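Local coordinates for probable leucine/isoleucine/valine-binding protein (Rhodopirellula baltica, PDB 4KV7) that probably binds branched-chain amino acids or related small ligands as the periplasmic component of an ABC uptake system, at residues Q16-G21 and K57-I62; V86-G91 and K109-G114. The protein carries 1 engineered substitution. One frame throughout, in Å; residues are numbered along the deposited sequence. Where two conformers were deposited one is given.

Contact 1: residues Q16-G21 and K57-I62; sequences QLLKFG and KTLKLI
Phe20 and Leu59 meet on the packed face of this parallel strand pair. Leu59 CD2 reaches the edge of the Phe20 ring, near its plane, 3.8 Å from CE2. Leu18 lies on the same face, and its CD1 rests 3.9 Å from Lys57 CB. Helix 31-50 covers Leu59 and Leu61 here, while helix 301-319 packs on Leu18 and Phe20. Five backbone hydrogen bonds join the strands, from Thr58 N to Gln16 O at one end to Ile62 N to Phe20 O at the other. The middle one, Lys60 N to Leu18 O, is the longest at 3.0 Å.

The other face is looser. With chi1 at -176°, Leu17 swings CG to the side opposite its own N, which brings CD1 over to Lys60 CB at 3.9 Å and to Thr58 CG2. Leu17, Thr58 and Lys60 are exposed to solvent. Lys19 lays its CD against Ile62 CD1 and sends NZ on to the carbonyl oxygen of His84.

At the strand starts, Lys57 bends at chi2 (-58°). Its NZ gives a short 2.6 Å hydrogen bond to Gln16 OE1, in the carbonyl plane. A leucine in place of Lys57 would probably leave that amide oxygen without its donor and the Gln16 side chain freer to turn. Strands 16-24 and 57-65, joined through helix 31-50, form the beta-alpha-beta unit typical of periplasmic binding protein lobes.

Contact 2: residues V86-G91 and K109-G114; sequences VLAVVG and KTPFFG
Val89 and Phe112 form a side-chain pair across two short parallel strands, linked by backbone hydrogen bonds through both the N and the O of Val89, on the one edge that faces 109-114. Val89 N donates to Pro111 O at 2.8 Å, nearly straight at 172°. Val89 O accepts from Phe113 N. Gly91 N then closes the run on Phe113 O at 3.0 Å. Weaker CA-H...O contacts accompany these bonds, among them Val90 CA to Phe113 O at 3.2 Å.

The apolar contacts fall on both faces. A chi1 of 171° puts Val89 CG1 beside the carbonyl carbon, where it meets the ring of Phe112, 3.9 Å from CE1. Its other methyl, CG2, lies 4.0 Å from Thr110 CG2. That threonine methyl also approaches Ala88 CA, while its hydroxyl is hydrogen-bonded to Thr108 OG1. Ala88 CB packs on Pro111 CB at 4.0 Å. Phe113 turns its ring away from the strand of Val90 and into helices 301-319 and 326-335.

One polar group fares less well. Leu87 O faces Pro111 CD at 3.4 Å. Proline has no N-H to offer, and this buried oxygen has no hydrogen-bond partner in the model. Gly91 and Gly114 both have positive phi, where the chain leaves the strands. The chemistry is thus that of a hydrophobic core: backbone polar groups are mostly paired within the sheet, and methyls and rings fill the space around them.

Contact 1 and contact 2 lie side by side, with centres about 12 Å apart, and belong to one continuous parallel arrangement. Segment 16-21 is the shared neighbour. Lys19 O probably accepts a hydrogen bond from Leu87 N at 2.8 Å, and Gly21 O one from Val90 N, also at 2.8 Å. Val86 CB packs 3.6 Å from Gly21 N. The strand order is therefore 57-62, 16-21, 86-91, 109-114, with a helix joining the segments within each contact. This alternation fits the Rossmann-like lobe of periplasmic binding proteins. Contact 1 reaches solvent, whereas contact 2 is buried. In relatives the ligand sits in the cleft between two such lobes.

Contact 1: residues Q16-G21 and K57-I62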
loop_
_atom_site.group_PDB
_atom_site.type_symbol
_atom_site.label_atom_id
_atom_site.label_comp_id
_atom_site.label_asym_id
_atom_site.label_seq_id
_atom_site.Cartn_x
_atom_site.Cartn_y
_atom_site.Cartn_z
ATOM N N GLN A 16 -16.870 -9.003 24.459
ATOM C CA GLN A 16 -17.026 -9.739 23.216
ATOM C C GLN A 16 -15.731 -9.697 22.431
ATOM O O GLN A 16 -15.171 -8.624 22.186
ATOM C CB GLN A 16 -18.161 -9.177 22.358
ATOM C CG GLN A 16 -18.397 -9.985 21.081
ATOM C CD GLN A 16 -19.234 -9.254 20.047
ATOM O OE1 GLN A 16 -19.608 -8.099 20.238
ATOM N NE2 GLN A 16 -19.523 -9.925 18.937
ATOM N N LEU A 17 -15.256 -10.869 22.033
ATOM C CA LEU A 17 -14.059 -10.975 21.219
ATOM C C LEU A 17 -14.385 -10.626 19.767
ATOM O O LEU A 17 -15.275 -11.228 19.162
ATOM C CB LEU A 17 -13.500 -12.395 21.309
ATOM C CG LEU A 17 -12.186 -12.627 20.567
ATOM C CD1 LEU A 17 -11.070 -11.811 21.204
ATOM C CD2 LEU A 17 -11.835 -14.108 20.537
ATOM N N LEU A 18 -13.683 -9.636 19.223
ATOM C CA LEU A 18 -13.843 -9.247 17.824
ATOM C C LEU A 18 -12.607 -9.672 17.049
ATOM O O LEU A 18 -11.555 -9.050 17.163
ATOM C CB LEU A 18 -14.054 -7.735 17.705
ATOM C CG LEU A 18 -15.197 -7.136 18.524
ATOM C CD1 LEU A 18 -15.264 -5.627 18.311
ATOM C CD2 LEU A 18 -16.529 -7.790 18.170
ATOM N N LYS A 19 -12.740 -10.741 16.267
ATOM C CA LYS A 19 -11.619 -11.298 15.515
ATOM C C LYS A 19 -11.534 -10.747 14.102
ATOM O O LYS A 19 -12.495 -10.820 13.333
ATOM C CB LYS A 19 -11.730 -12.825 15.458
ATOM C CG LYS A 19 -11.512 -13.527 16.795
ATOM C CD LYS A 19 -11.700 -15.041 16.696
ATOM C CE LYS A 19 -13.136 -15.397 16.395
ATOM N NZ LYS A 19 -13.357 -16.881 16.372
ATOM N N PHE A 20 -10.372 -10.205 13.772
ATOM C CA PHE A 20 -10.086 -9.752 12.421
ATOM C C PHE A 20 -8.949 -10.580 11.849
ATOM O O PHE A 20 -8.055 -10.997 12.582
ATOM C CB PHE A 20 -9.762 -8.261 12.441
ATOM C CG PHE A 20 -10.932 -7.433 12.856
ATOM C CD1 PHE A 20 -11.968 -7.203 11.963
ATOM C CD2 PHE A 20 -11.057 -6.974 14.156
ATOM C CE1 PHE A 20 -13.078 -6.483 12.337
ATOM C CE2 PHE A 20 -12.173 -6.250 14.542
ATOM C CZ PHE A 20 -13.189 -6.006 13.633
ATOM N N GLY A 21 -8.990 -10.843 10.547
ATOM C CA GLY A 21 -7.969 -11.666 9.927
ATOM C C GLY A 21 -7.080 -10.895 8.977
ATOM O O GLY A 21 -7.430 -9.811 8.512
ATOM N N LYS A 57 -15.343 -4.731 24.532
ATOM C CA LYS A 57 -14.954 -5.436 23.312
ATOM C C LYS A 57 -13.468 -5.717 23.390
ATOM O O LYS A 57 -12.700 -4.897 23.898
ATOM C CB LYS A 57 -15.232 -4.600 22.057
ATOM C CG LYS A 57 -16.682 -4.195 21.866
ATOM C CD LYS A 57 -17.618 -5.389 21.799
ATOM C CE LYS A 57 -19.057 -4.923 21.602
ATOM N NZ LYS A 57 -20.056 -6.012 21.788
ATOM N N THR A 58 -13.061 -6.873 22.883
ATOM C CA THR A 58 -11.645 -7.206 22.779
ATOM C C THR A 58 -11.269 -7.411 21.321
ATOM O O THR A 58 -11.815 -8.289 20.651
ATOM C CB THR A 58 -11.312 -8.480 23.568
ATOM O OG1 THR A 58 -11.643 -8.286 24.950
ATOM C CG2 THR A 58 -9.832 -8.813 23.436
ATOM N N LEU A 59 -10.341 -6.598 20.831
ATOM C CA LEU A 59 -9.878 -6.713 19.461
ATOM C C LEU A 59 -8.794 -7.769 19.376
ATOM O O LEU A 59 -7.917 -7.834 20.236
ATOM C CB LEU A 59 -9.320 -5.376 18.997
ATOM C CG LEU A 59 -10.328 -4.234 18.894
ATOM C CD1 LEU A 59 -9.605 -2.900 18.803
ATOM C CD2 LEU A 59 -11.243 -4.434 17.692
ATOM N N LYS A 60 -8.853 -8.596 18.339
ATOM C CA LYS A 60 -7.820 -9.599 18.119
ATOM C C LYS A 60 -7.544 -9.682 16.635
ATOM O O LYS A 60 -8.476 -9.746 15.829
ATOM C CB LYS A 60 -8.270 -10.968 18.630
ATOM C CG LYS A 60 -7.219 -12.065 18.444
ATOM C CD LYS A 60 -7.723 -13.419 18.944
ATOM C CE LYS A 60 -6.670 -14.505 18.759
ATOM N NZ LYS A 60 -5.509 -14.311 19.676
ATOM N N LEU A 61 -6.268 -9.662 16.273
ATOM C CA LEU A 61 -5.864 -9.846 14.889
ATOM C C LEU A 61 -5.248 -11.222 14.716
ATOM O O LEU A 61 -4.294 -11.569 15.423
ATOM C CB LEU A 61 -4.836 -8.796 14.488
ATOM C CG LEU A 61 -4.371 -8.858 13.026
ATOM C CD1 LEU A 61 -5.483 -8.436 12.076
ATOM C CD2 LEU A 61 -3.139 -7.980 12.812
ATOM N N ILE A 62 -5.811 -12.014 13.811
ATOM C CA ILE A 62 -5.237 -13.306 13.448
ATOM C C ILE A 62 -4.499 -13.091 12.136
ATOM O O ILE A 62 -5.118 -12.908 11.080
ATOM C CB ILE A 62 -6.321 -14.375 13.294
ATOM C CG1 ILE A 62 -7.108 -14.493 14.601
ATOM C CG2 ILE A 62 -5.701 -15.711 12.892
ATOM C CD1 ILE A 62 -8.318 -15.400 14.524
#

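Contact 2: residues V86-G91 and K109-G114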
loop_
_atom_site.group_PDB
_atom_site.type_symbol
_atom_site.label_atom_id
_atom_site.label_comp_id
_atom_site.label_asym_id
_atom_site.label_seq_id
_atom_site.Cartn_x
_atom_site.Cartn_y
_atom_site.Cartn_z
ATOM N N VAL A 86 -13.498 -14.940 11.053
ATOM C CA VAL A 86 -13.160 -13.534 11.248
ATOM C C VAL A 86 -14.247 -12.599 10.719
ATOM O O VAL A 86 -14.984 -12.943 9.792
ATOM C CB VAL A 86 -11.791 -13.160 10.636
ATOM C CG1 VAL A 86 -10.684 -14.021 11.226
ATOM C CG2 VAL A 86 -11.809 -13.265 9.107
ATOM N N LEU A 87 -14.340 -11.424 11.330
ATOM C CA LEU A 87 -15.372 -10.443 10.996
ATOM C C LEU A 87 -15.041 -9.646 9.736
ATOM O O LEU A 87 -15.947 -9.136 9.060
ATOM C CB LEU A 87 -15.590 -9.492 12.175
ATOM C CG LEU A 87 -15.975 -10.163 13.495
ATOM C CD1 LEU A 87 -15.986 -9.152 14.632
ATOM C CD2 LEU A 87 -17.317 -10.881 13.386
ATOM N N ALA A 88 -13.749 -9.535 9.441
ATOM C CA ALA A 88 -13.246 -8.845 8.260
ATOM C C ALA A 88 -11.804 -9.280 8.062
ATOM O O ALA A 88 -11.146 -9.704 9.022
ATOM C CB ALA A 88 -13.321 -7.330 8.434
ATOM N N VAL A 89 -11.321 -9.183 6.826
ATOM C CA VAL A 89 -9.932 -9.451 6.486
ATOM C C VAL A 89 -9.340 -8.094 6.146
ATOM O O VAL A 89 -9.810 -7.401 5.231
ATOM C CB VAL A 89 -9.815 -10.434 5.311
ATOM C CG1 VAL A 89 -8.374 -10.530 4.843
ATOM C CG2 VAL A 89 -10.326 -11.824 5.725
ATOM N N VAL A 90 -8.316 -7.703 6.896
ATOM C CA VAL A 90 -7.864 -6.316 6.897
ATOM C C VAL A 90 -6.385 -6.186 6.567
ATOM O O VAL A 90 -5.530 -6.898 7.104
ATOM C CB VAL A 90 -8.159 -5.617 8.252
ATOM C CG1 VAL A 90 -9.633 -5.726 8.592
ATOM C CG2 VAL A 90 -7.322 -6.203 9.378
ATOM N N GLY A 91 -6.084 -5.272 5.652
ATOM C CA GLY A 91 -4.713 -4.885 5.390
ATOM C C GLY A 91 -3.803 -5.841 4.643
ATOM O O GLY A 91 -2.594 -5.632 4.652
ATOM N N LYS A 109 -18.891 -13.688 2.183
ATOM C CA LYS A 109 -19.456 -12.379 2.526
ATOM C C LYS A 109 -18.657 -11.680 3.628
ATOM O O LYS A 109 -19.218 -11.055 4.528
ATOM C CB LYS A 109 -20.943 -12.508 2.883
ATOM C CG LYS A 109 -21.757 -13.085 1.743
ATOM C CD LYS A 109 -23.244 -13.062 2.040
ATOM C CE LYS A 109 -24.038 -13.701 0.905
ATOM N NZ LYS A 109 -23.965 -12.907 -0.353
ATOM N N THR A 110 -17.339 -11.798 3.540
ATOM C CA THR A 110 -16.438 -11.225 4.529
ATOM C C THR A 110 -15.845 -9.933 3.982
ATOM O O THR A 110 -15.205 -9.953 2.933
ATOM C CB THR A 110 -15.272 -12.189 4.829
ATOM O OG1 THR A 110 -15.778 -13.462 5.250
ATOM C CG2 THR A 110 -14.364 -11.627 5.914
ATOM N N PRO A 111 -16.028 -8.803 4.690
ATOM C CA PRO A 111 -15.411 -7.552 4.224
ATOM C C PRO A 111 -13.902 -7.699 4.072
ATOM O O PRO A 111 -13.238 -8.301 4.920
ATOM C CB PRO A 111 -15.755 -6.557 5.335
ATOM C CG PRO A 111 -17.018 -7.090 5.932
ATOM C CD PRO A 111 -16.893 -8.593 5.865
ATOM N N PHE A 112 -13.381 -7.157 2.974
ATOM C CA PHE A 112 -11.973 -7.220 2.625
ATOM C C PHE A 112 -11.528 -5.753 2.607
ATOM O O PHE A 112 -11.711 -5.042 1.608
ATOM C CB PHE A 112 -11.816 -7.895 1.256
ATOM C CG PHE A 112 -10.397 -8.249 0.898
ATOM C CD1 PHE A 112 -9.820 -9.428 1.348
ATOM C CD2 PHE A 112 -9.641 -7.410 0.099
ATOM C CE1 PHE A 112 -8.518 -9.752 1.013
ATOM C CE2 PHE A 112 -8.334 -7.740 -0.242
ATOM C CZ PHE A 112 -7.781 -8.910 0.214
ATOM N N PHE A 113 -11.001 -5.284 3.738
ATOM C CA PHE A 113 -10.880 -3.854 4.002
ATOM C C PHE A 113 -9.436 -3.389 4.131
ATOM O O PHE A 113 -8.639 -3.990 4.857
ATOM C CB PHE A 113 -11.647 -3.471 5.280
ATOM C CG PHE A 113 -11.455 -2.033 5.672
ATOM C CD1 PHE A 113 -11.912 -1.027 4.840
ATOM C CD2 PHE A 113 -10.792 -1.678 6.841
ATOM C CE1 PHE A 113 -11.714 0.302 5.156
ATOM C CE2 PHE A 113 -10.598 -0.352 7.168
ATOM C CZ PHE A 113 -11.055 0.642 6.326
ATOM N N GLY A 114 -9.100 -2.322 3.410
ATOM C CA GLY A 114 -7.816 -1.663 3.573
ATOM C C GLY A 114 -6.616 -2.431 3.065
ATOM O O GLY A 114 -5.515 -2.291 3.599
#